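Local atomic coordinates of OLD nuclease (Thermus scotoductus, PDB entry 6P74), a protein that degrades linear and supercoiled double-stranded DNA from 5' to 3' with the help of divalent metal ions, and hydrolyses ATP in a DNA-stimulated manner. Residues E193-I196 with A197-K201; F290-L293 with L294-A298; R440-E443 with E444-R447. One frame throughout, in Å; residues are numbered along the deposited sequence.

Contact 1. Residues E193-I196 with A197-K201; sequences EKTI and AETAK
Thr199 turns its hydroxyl back onto the preceding turn of the helix, where OG1 donates to the carbonyl O of Thr195 over 2.9 Å. The backbone N of Thr199 bonds to Thr195 O at 3.0 Å, and the two donors arrive from opposite faces of the carbonyl plane, so Thr195 O accepts both the amide and the hydroxyl of Thr199. What brings the hydroxyl there is the first torsion of Thr199 (chi1 -65°), which sets OG1 beside its own N. This is the familiar way in which a helix takes up a threonine hydroxyl within its own preceding turn. Thr195 behaves alike, its OG1 bonding to Gln191 O. On another side, CG of Lys194 lies 3.9 Å from CG of Glu198; the pair meets through its aliphatic parts, with Lys194 NZ 6.4 Å from Glu198 OE1. Regular i to i+4 bonds hold the frame, among them Ala200 N to Ile196 O at 2.9 Å. The stretch belongs to helix 187-205 of the dimerization domain: Ile196, Ala197 and Ala200 rest on strand 217-220, where Glu193 OE1 bonds to Phe219 N, while Thr195, Ile196, Thr199 and Ala200 pack against Gln265, Gly258, Glu261 and Ala254 of the second subunit.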
ATOM      1  N   GLU A 193      19.926 -12.860  23.409  1.00 79.25           N
ATOM      2  CA  GLU A 193      19.460 -11.542  23.815  1.00 76.67           C
ATOM      3  C   GLU A 193      20.627 -10.570  23.993  1.00 76.15           C
ATOM      4  O   GLU A 193      20.538  -9.405  23.594  1.00 75.13           O
ATOM      5  CB  GLU A 193      18.640 -11.692  25.101  1.00 83.22           C
ATOM      6  CG  GLU A 193      18.117 -10.421  25.760  1.00 87.97           C
ATOM      7  CD  GLU A 193      17.395 -10.722  27.083  1.00 98.99           C
ATOM      8  OE1 GLU A 193      16.148 -10.853  27.078  1.00102.98           O
ATOM      9  OE2 GLU A 193      18.081 -10.850  28.126  1.00108.60           O
ATOM     10  N   LYS A 194      21.739 -11.034  24.574  1.00 67.65           N
ATOM     11  CA  LYS A 194      22.898 -10.167  24.755  1.00 70.56           C
ATOM     12  C   LYS A 194      23.526  -9.793  23.414  1.00 75.26           C
ATOM     13  O   LYS A 194      23.963  -8.654  23.221  1.00 75.30           O
ATOM     14  CB  LYS A 194      23.916 -10.848  25.679  1.00 75.41           C
ATOM     15  CG  LYS A 194      25.240 -10.102  25.906  1.00 82.26           C
ATOM     16  CD  LYS A 194      26.143 -10.923  26.870  1.00 95.11           C
ATOM     17  CE  LYS A 194      27.469 -10.229  27.202  1.00100.79           C
ATOM     18  NZ  LYS A 194      28.373 -11.056  28.090  1.00107.78           N
ATOM     19  N   THR A 195      23.563 -10.726  22.466  1.00 72.66           N
ATOM     20  CA  THR A 195      24.074 -10.383  21.152  1.00 72.61           C
ATOM     21  C   THR A 195      23.223  -9.293  20.517  1.00 77.75           C
ATOM     22  O   THR A 195      23.749  -8.286  20.039  1.00 77.20           O
ATOM     23  CB  THR A 195      24.129 -11.626  20.273  1.00 75.64           C
ATOM     24  OG1 THR A 195      25.155 -12.494  20.768  1.00 79.36           O
ATOM     25  CG2 THR A 195      24.393 -11.245  18.787  1.00 65.91           C
ATOM     26  N   ILE A 196      21.898  -9.461  20.540  1.00 77.37           N
ATOM     27  CA  ILE A 196      21.004  -8.444  19.987  1.00 73.44           C
ATOM     28  C   ILE A 196      21.233  -7.095  20.668  1.00 74.61           C
ATOM     29  O   ILE A 196      21.515  -6.083  20.013  1.00 72.78           O
ATOM     30  CB  ILE A 196      19.537  -8.893  20.110  1.00 70.13           C
ATOM     31  CG1 ILE A 196      19.315 -10.198  19.350  1.00 70.53           C
ATOM     32  CG2 ILE A 196      18.587  -7.793  19.603  1.00 67.27           C
ATOM     33  CD1 ILE A 196      17.868 -10.706  19.390  1.00 73.47           C
ATOM     34  N   ALA A 197      21.125  -7.065  21.996  1.00 73.19           N
ATOM     35  CA  ALA A 197      21.144  -5.798  22.719  1.00 69.91           C
ATOM     36  C   ALA A 197      22.494  -5.103  22.603  1.00 79.99           C
ATOM     37  O   ALA A 197      22.555  -3.879  22.449  1.00 84.73           O
ATOM     38  CB  ALA A 197      20.794  -6.029  24.194  1.00 64.84           C
ATOM     39  N   GLU A 198      23.585  -5.857  22.701  1.00 81.46           N
ATOM     40  CA  GLU A 198      24.894  -5.232  22.587  1.00 81.05           C
ATOM     41  C   GLU A 198      25.105  -4.684  21.185  1.00 72.59           C
ATOM     42  O   GLU A 198      25.653  -3.592  21.017  1.00 77.49           O
ATOM     43  CB  GLU A 198      26.007  -6.220  22.953  1.00 86.61           C
ATOM     44  CG  GLU A 198      26.093  -6.592  24.435  1.00102.88           C
ATOM     45  CD  GLU A 198      26.373  -5.397  25.347  1.00117.17           C
ATOM     46  OE1 GLU A 198      27.547  -5.191  25.735  1.00123.35           O
ATOM     47  OE2 GLU A 198      25.413  -4.665  25.681  1.00121.06           O
ATOM     48  N   THR A 199      24.674  -5.429  20.167  1.00 66.16           N
ATOM     49  CA  THR A 199      24.857  -4.962  18.801  1.00 70.27           C
ATOM     50  C   THR A 199      24.026  -3.715  18.543  1.00 77.82           C
ATOM     51  O   THR A 199      24.545  -2.700  18.058  1.00 73.21           O
ATOM     52  CB  THR A 199      24.502  -6.075  17.816  1.00 68.65           C
ATOM     53  OG1 THR A 199      25.430  -7.153  17.968  1.00 72.78           O
ATOM     54  CG2 THR A 199      24.539  -5.586  16.385  1.00 62.87           C
ATOM     55  N   ALA A 200      22.734  -3.764  18.887  1.00 72.44           N
ATOM     56  CA  ALA A 200      21.893  -2.580  18.757  1.00 74.60           C
ATOM     57  C   ALA A 200      22.502  -1.369  19.462  1.00 77.21           C
ATOM     58  O   ALA A 200      22.450  -0.248  18.941  1.00 74.41           O
ATOM     59  CB  ALA A 200      20.495  -2.866  19.301  1.00 66.02           C
ATOM     60  N   LYS A 201      23.079  -1.569  20.651  1.00 79.31           N
ATOM     61  CA  LYS A 201      23.623  -0.426  21.380  1.00 84.90           C
ATOM     62  C   LYS A 201      24.845   0.135  20.676  1.00 83.91           C
ATOM     63  O   LYS A 201      25.051   1.351  20.658  1.00 78.85           O
ATOM     64  CB  LYS A 201      23.961  -0.804  22.820  1.00 81.07           C
ATOM     65  CG  LYS A 201      22.772  -0.760  23.769  1.00 87.44           C
ATOM     66  CD  LYS A 201      23.239  -0.974  25.199  1.00100.14           C
ATOM     67  CE  LYS A 201      22.066  -1.124  26.157  1.00107.65           C
ATOM     68  NZ  LYS A 201      22.559  -1.286  27.559  1.00108.49           N
TER

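Contact 2. Residues F290-L293 with L294-A298; sequences FYRL and LCEMA
Leu294 lays its CD1 methyl over the centre of the Phe290 ring, 3.8 Å from the centroid and only 11° off the ring normal, a clear CH-pi contact between residues one turn apart. One position further on, the same spacing yields a sulfur-aromatic contact: SG of Cys295 sits above one face of Tyr291, shifted toward the rim that carries the hydroxyl, with its nearest approach of 3.4 Å to Tyr291 CZ. The tyrosine ring is swung alongside the next turn because CG stands opposite the backbone N (chi1 -180°). Leu293 and Met297 run side by side, Leu293 CD2 meeting Met297 CE at 3.9 Å. These apolar pairs are the tight part. Phe290 also meets Phe260 edge-to-face, and Met297 touches helix 246-266, whereas Tyr291 and Leu294 reach strand 304-308; the segment is thus the helical arm of the beta-alpha-beta unit 272-276, 284-299, 304-308 in the ATPase domain.

The more exposed side is polar. Arg292 bends to present NH1 and NH2 end-on to one oxygen of Glu296, with NH2 2.8 Å and NH1 3.0 Å from OE1. That oxygen lies in the guanidinium plane, yet the carboxylate is turned 65° from it. Arg264 also approaches OE1 in a long, weak ion pair, so the carboxylate of Glu296 probably balances the positive charge gathered round it.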
ATOM      1  N   PHE A 290     -23.793  -6.359  12.819  1.00 63.05           N
ATOM      2  CA  PHE A 290     -22.778  -5.318  12.941  1.00 60.28           C
ATOM      3  C   PHE A 290     -23.324  -3.949  12.514  1.00 68.22           C
ATOM      4  O   PHE A 290     -23.162  -2.946  13.226  1.00 67.34           O
ATOM      5  CB  PHE A 290     -21.553  -5.730  12.112  1.00 55.66           C
ATOM      6  CG  PHE A 290     -20.286  -4.984  12.447  1.00 65.63           C
ATOM      7  CD1 PHE A 290     -20.146  -4.309  13.661  1.00 68.03           C
ATOM      8  CD2 PHE A 290     -19.231  -4.958  11.543  1.00 60.99           C
ATOM      9  CE1 PHE A 290     -18.978  -3.619  13.951  1.00 64.53           C
ATOM     10  CE2 PHE A 290     -18.056  -4.277  11.836  1.00 62.16           C
ATOM     11  CZ  PHE A 290     -17.930  -3.601  13.030  1.00 61.89           C
ATOM     12  N   TYR A 291     -23.979  -3.888  11.351  1.00 69.15           N
ATOM     13  CA  TYR A 291     -24.539  -2.627  10.875  1.00 70.45           C
ATOM     14  C   TYR A 291     -25.518  -2.034  11.885  1.00 70.34           C
ATOM     15  O   TYR A 291     -25.461  -0.839  12.193  1.00 70.36           O
ATOM     16  CB  TYR A 291     -25.223  -2.828   9.522  1.00 70.89           C
ATOM     17  CG  TYR A 291     -25.833  -1.566   8.930  1.00 69.58           C
ATOM     18  CD1 TYR A 291     -25.048  -0.464   8.627  1.00 64.69           C
ATOM     19  CD2 TYR A 291     -27.196  -1.485   8.666  1.00 71.74           C
ATOM     20  CE1 TYR A 291     -25.604   0.699   8.084  1.00 65.97           C
ATOM     21  CE2 TYR A 291     -27.757  -0.332   8.118  1.00 75.05           C
ATOM     22  CZ  TYR A 291     -26.954   0.750   7.827  1.00 71.65           C
ATOM     23  OH  TYR A 291     -27.510   1.887   7.282  1.00 77.64           O
ATOM     24  N   ARG A 292     -26.442  -2.848  12.395  1.00 69.76           N
ATOM     25  CA  ARG A 292     -27.379  -2.351  13.401  1.00 67.96           C
ATOM     26  C   ARG A 292     -26.641  -1.804  14.615  1.00 71.21           C
ATOM     27  O   ARG A 292     -27.044  -0.794  15.205  1.00 72.46           O
ATOM     28  CB  ARG A 292     -28.328  -3.464  13.822  1.00 72.03           C
ATOM     29  CG  ARG A 292     -29.550  -2.953  14.565  1.00 84.13           C
ATOM     30  CD  ARG A 292     -29.849  -3.790  15.791  1.00 93.61           C
ATOM     31  NE  ARG A 292     -28.757  -3.726  16.759  1.00100.35           N
ATOM     32  CZ  ARG A 292     -28.691  -2.847  17.757  1.00102.30           C
ATOM     33  NH1 ARG A 292     -29.665  -1.948  17.919  1.00104.04           N
ATOM     34  NH2 ARG A 292     -27.648  -2.865  18.591  1.00 92.15           N
ATOM     35  N   LEU A 293     -25.548  -2.463  14.997  1.00 71.33           N
ATOM     36  CA  LEU A 293     -24.757  -2.024  16.135  1.00 74.75           C
ATOM     37  C   LEU A 293     -24.074  -0.695  15.846  1.00 71.13           C
ATOM     38  O   LEU A 293     -24.073   0.205  16.695  1.00 71.48           O
ATOM     39  CB  LEU A 293     -23.741  -3.110  16.476  1.00 79.26           C
ATOM     40  CG  LEU A 293     -22.837  -3.039  17.683  1.00 84.81           C
ATOM     41  CD1 LEU A 293     -22.137  -4.365  17.764  1.00 91.67           C
ATOM     42  CD2 LEU A 293     -21.836  -1.952  17.482  1.00 87.70           C
ATOM     43  N   LEU A 294     -23.489  -0.555  14.656  1.00 68.15           N
ATOM     44  CA  LEU A 294     -22.832   0.693  14.306  1.00 69.91           C
ATOM     45  C   LEU A 294     -23.838   1.832  14.230  1.00 73.44           C
ATOM     46  O   LEU A 294     -23.557   2.945  14.698  1.00 74.79           O
ATOM     47  CB  LEU A 294     -22.072   0.528  12.990  1.00 68.11           C
ATOM     48  CG  LEU A 294     -20.868  -0.412  13.124  1.00 69.92           C
ATOM     49  CD1 LEU A 294     -20.305  -0.795  11.769  1.00 61.43           C
ATOM     50  CD2 LEU A 294     -19.774   0.206  14.000  1.00 68.67           C
ATOM     51  N   CYS A 295     -25.037   1.560  13.702  1.00 67.10           N
ATOM     52  CA  CYS A 295     -26.052   2.602  13.610  1.00 68.13           C
ATOM     53  C   CYS A 295     -26.546   3.035  14.984  1.00 71.99           C
ATOM     54  O   CYS A 295     -26.815   4.222  15.201  1.00 77.02           O
ATOM     55  CB  CYS A 295     -27.233   2.133  12.766  1.00 75.50           C
ATOM     56  SG  CYS A 295     -26.900   1.970  11.015  1.00 75.82           S
ATOM     57  N   GLU A 296     -26.720   2.097  15.920  1.00 75.18           N
ATOM     58  CA  GLU A 296     -27.153   2.523  17.247  1.00 78.62           C
ATOM     59  C   GLU A 296     -26.106   3.432  17.890  1.00 80.49           C
ATOM     60  O   GLU A 296     -26.446   4.464  18.480  1.00 82.95           O
ATOM     61  CB  GLU A 296     -27.461   1.320  18.139  1.00 84.44           C
ATOM     62  CG  GLU A 296     -28.139   1.738  19.457  1.00 96.39           C
ATOM     63  CD  GLU A 296     -28.247   0.620  20.497  1.00104.71           C
ATOM     64  OE1 GLU A 296     -28.144  -0.566  20.125  1.00104.34           O
ATOM     65  OE2 GLU A 296     -28.440   0.933  21.697  1.00111.06           O
ATOM     66  N   MET A 297     -24.821   3.098  17.741  1.00 77.84           N
ATOM     67  CA  MET A 297     -23.780   3.903  18.376  1.00 79.10           C
ATOM     68  C   MET A 297     -23.654   5.272  17.722  1.00 76.93           C
ATOM     69  O   MET A 297     -23.417   6.277  18.408  1.00 74.32           O
ATOM     70  CB  MET A 297     -22.449   3.167  18.328  1.00 82.73           C
ATOM     71  CG  MET A 297     -22.530   1.757  18.850  1.00 90.43           C
ATOM     72  SD  MET A 297     -20.988   1.222  19.595  1.00 94.21           S
ATOM     73  CE  MET A 297     -19.866   1.274  18.214  1.00 86.27           C
ATOM     74  N   ALA A 298     -23.792   5.333  16.397  1.00 74.76           N
ATOM     75  CA  ALA A 298     -23.760   6.621  15.719  1.00 77.06           C
ATOM     76  C   ALA A 298     -24.965   7.477  16.099  1.00 78.58           C
ATOM     77  O   ALA A 298     -24.820   8.674  16.369  1.00 82.70           O
ATOM     78  CB  ALA A 298     -23.703   6.417  14.209  1.00 73.81           C
TER

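Contact 3. Residues R440-E443 with E444-R447; sequences RADE and ETRR
Glu443 and Arg447 join one turn apart in a two-pronged salt bridge, and the glutamate can be followed outward to it. Its CB lies 3.2 Å from Glu444 N, a closeness set by the chain itself. CG, 4.0 Å from Glu444 N, leaves opposite the residue's own N, and a bend at the next torsion (chi2 -80°) turns the carboxylate onward, toward the next turn. CD faces the Arg447 guanidinium, 3.6 Å from NH2. At the tip, OE1 takes NE of Arg447 at 2.9 Å through its syn lone pair, while OE2 takes NH2 of Arg447, also at 2.9 Å, from the syn side and somewhat out of the carboxylate plane. The latter bond is nearly straight (176°). With the two planes only 26° apart, the side-on grip holds the two groups nearly coplanar and fixes their rotation.

Arg446 turns toward the loop instead. Its NH1 donates to the carbonyl O of Ala441 at 2.8 Å, in the guanidinium plane, and CA of Glu443 covers one face of the same group. Asp442 is the N-cap: its OD2 accepts a weak bond from Glu444 N, and OD1 accepts from Thr445 N, although the position of OD1 is less certain. A carboxylate here answers amide groups that the first helical turn leaves without backbone acceptors.

Together these bonds shape the start of the long helix 443-467 in the Toprim domain, where the loop that follows strand 426-431 enters it; Arg446 also touches Ile437 and Glu439 of that loop, and Glu444 continues outward to a salt bridge with Lys448.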
ATOM      1  N   ARG A 440     -72.919   1.627 -13.942  1.00 98.21           N
ATOM      2  CA  ARG A 440     -73.964   0.823 -13.318  1.00 95.71           C
ATOM      3  C   ARG A 440     -73.721   0.541 -11.838  1.00 89.77           C
ATOM      4  O   ARG A 440     -74.661   0.151 -11.140  1.00 96.15           O
ATOM      5  CB  ARG A 440     -74.123  -0.509 -14.058  1.00101.94           C
ATOM      6  CG  ARG A 440     -74.517  -0.379 -15.527  1.00110.84           C
ATOM      7  CD  ARG A 440     -74.470  -1.725 -16.225  1.00115.94           C
ATOM      8  NE  ARG A 440     -75.744  -2.054 -16.857  1.00127.77           N
ATOM      9  CZ  ARG A 440     -76.020  -1.835 -18.141  1.00130.80           C
ATOM     10  NH1 ARG A 440     -75.104  -1.290 -18.937  1.00129.70           N
ATOM     11  NH2 ARG A 440     -77.212  -2.166 -18.630  1.00128.87           N
ATOM     12  N   ALA A 441     -72.499   0.727 -11.336  1.00 81.75           N
ATOM     13  CA  ALA A 441     -72.215   0.416  -9.941  1.00 73.86           C
ATOM     14  C   ALA A 441     -72.996   1.340  -9.006  1.00 76.21           C
ATOM     15  O   ALA A 441     -73.646   2.304  -9.425  1.00 77.54           O
ATOM     16  CB  ALA A 441     -70.716   0.517  -9.653  1.00 64.60           C
ATOM     17  N   ASP A 442     -72.928   1.038  -7.715  1.00 76.56           N
ATOM     18  CA  ASP A 442     -73.609   1.877  -6.743  1.00 81.88           C
ATOM     19  C   ASP A 442     -72.803   3.166  -6.474  1.00 71.00           C
ATOM     20  O   ASP A 442     -71.621   3.267  -6.799  1.00 65.71           O
ATOM     21  CB  ASP A 442     -73.849   1.095  -5.446  1.00 79.64           C
ATOM     22  CG  ASP A 442     -72.677   1.169  -4.497  1.00 87.20           C
ATOM     23  OD1 ASP A 442     -71.594   0.653  -4.849  1.00 82.09           O
ATOM     24  OD2 ASP A 442     -72.844   1.774  -3.407  1.00 97.76           O
ATOM     25  N   GLU A 443     -73.473   4.148  -5.861  1.00 66.90           N
ATOM     26  CA  GLU A 443     -72.872   5.452  -5.570  1.00 72.48           C
ATOM     27  C   GLU A 443     -71.496   5.325  -4.894  1.00 66.97           C
ATOM     28  O   GLU A 443     -70.538   5.989  -5.299  1.00 67.28           O
ATOM     29  CB  GLU A 443     -73.851   6.277  -4.716  1.00 68.37           C
ATOM     30  CG  GLU A 443     -73.540   7.785  -4.581  1.00 74.40           C
ATOM     31  CD  GLU A 443     -72.461   8.090  -3.538  1.00 80.11           C
ATOM     32  OE1 GLU A 443     -71.529   8.860  -3.872  1.00 79.46           O
ATOM     33  OE2 GLU A 443     -72.540   7.543  -2.399  1.00 76.35           O
ATOM     34  N   GLU A 444     -71.362   4.469  -3.874  1.00 60.81           N
ATOM     35  CA  GLU A 444     -70.080   4.418  -3.158  1.00 63.51           C
ATOM     36  C   GLU A 444     -68.962   3.881  -4.049  1.00 60.18           C
ATOM     37  O   GLU A 444     -67.832   4.378  -4.010  1.00 61.78           O
ATOM     38  CB  GLU A 444     -70.200   3.590  -1.861  1.00 57.60           C
ATOM     39  CG  GLU A 444     -68.861   3.479  -1.041  1.00 56.03           C
ATOM     40  CD  GLU A 444     -69.051   2.955   0.382  1.00 65.23           C
ATOM     41  OE1 GLU A 444     -70.086   3.284   1.026  1.00 68.44           O
ATOM     42  OE2 GLU A 444     -68.161   2.211   0.854  1.00 55.07           O
ATOM     43  N   THR A 445     -69.250   2.886  -4.874  1.00 68.52           N
ATOM     44  CA  THR A 445     -68.207   2.349  -5.734  1.00 70.03           C
ATOM     45  C   THR A 445     -67.787   3.360  -6.799  1.00 63.93           C
ATOM     46  O   THR A 445     -66.592   3.529  -7.053  1.00 64.84           O
ATOM     47  CB  THR A 445     -68.677   1.035  -6.371  1.00 74.14           C
ATOM     48  OG1 THR A 445     -69.937   1.252  -7.000  1.00 96.08           O
ATOM     49  CG2 THR A 445     -68.878  -0.005  -5.309  1.00 63.18           C
ATOM     50  N   ARG A 446     -68.752   4.055  -7.417  1.00 63.77           N
ATOM     51  CA  ARG A 446     -68.407   5.075  -8.406  1.00 67.00           C
ATOM     52  C   ARG A 446     -67.563   6.178  -7.784  1.00 62.59           C
ATOM     53  O   ARG A 446     -66.516   6.552  -8.327  1.00 61.05           O
ATOM     54  CB  ARG A 446     -69.672   5.658  -9.042  1.00 64.53           C
ATOM     55  CG  ARG A 446     -70.502   4.617  -9.720  1.00 66.27           C
ATOM     56  CD  ARG A 446     -71.606   5.184 -10.597  1.00 70.47           C
ATOM     57  NE  ARG A 446     -72.317   6.331 -10.031  1.00 72.19           N
ATOM     58  CZ  ARG A 446     -73.445   6.253  -9.332  1.00 86.65           C
ATOM     59  NH1 ARG A 446     -74.004   5.078  -9.075  1.00 91.76           N
ATOM     60  NH2 ARG A 446     -74.017   7.359  -8.884  1.00 87.23           N
ATOM     61  N   ARG A 447     -68.002   6.699  -6.627  1.00 66.29           N
ATOM     62  CA  ARG A 447     -67.256   7.757  -5.950  1.00 65.70           C
ATOM     63  C   ARG A 447     -65.858   7.277  -5.570  1.00 64.66           C
ATOM     64  O   ARG A 447     -64.873   7.981  -5.806  1.00 65.34           O
ATOM     65  CB  ARG A 447     -68.036   8.265  -4.725  1.00 66.39           C
ATOM     66  CG  ARG A 447     -67.211   9.136  -3.740  1.00 62.43           C
ATOM     67  CD  ARG A 447     -68.084   9.867  -2.761  1.00 68.13           C
ATOM     68  NE  ARG A 447     -69.155   8.989  -2.266  1.00 80.86           N
ATOM     69  CZ  ARG A 447     -69.014   8.091  -1.293  1.00 69.00           C
ATOM     70  NH1 ARG A 447     -67.840   7.959  -0.694  1.00 60.65           N
ATOM     71  NH2 ARG A 447     -70.039   7.320  -0.933  1.00 64.73           N
TER

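How the contacts relate
The three contacts illustrate how one secondary-structure element, the helix, is adapted locally to different surroundings: a subunit interface in contact 1, a domain core in contact 2 and a solvent-facing helix start in contact 3. They follow one another along the chain and do not touch. Contact 2 is nearest the chain's centre, about 13 Å away; its centre is about 48 Å from that of contact 1 and 51 Å from that of contact 3. The centres of contacts 1 and 3 are about 98 Å apart, on opposite sides of the chain's centre, matching a Toprim domain that faces away from the dimerization domain. All three lie away from the ATP and metal sites.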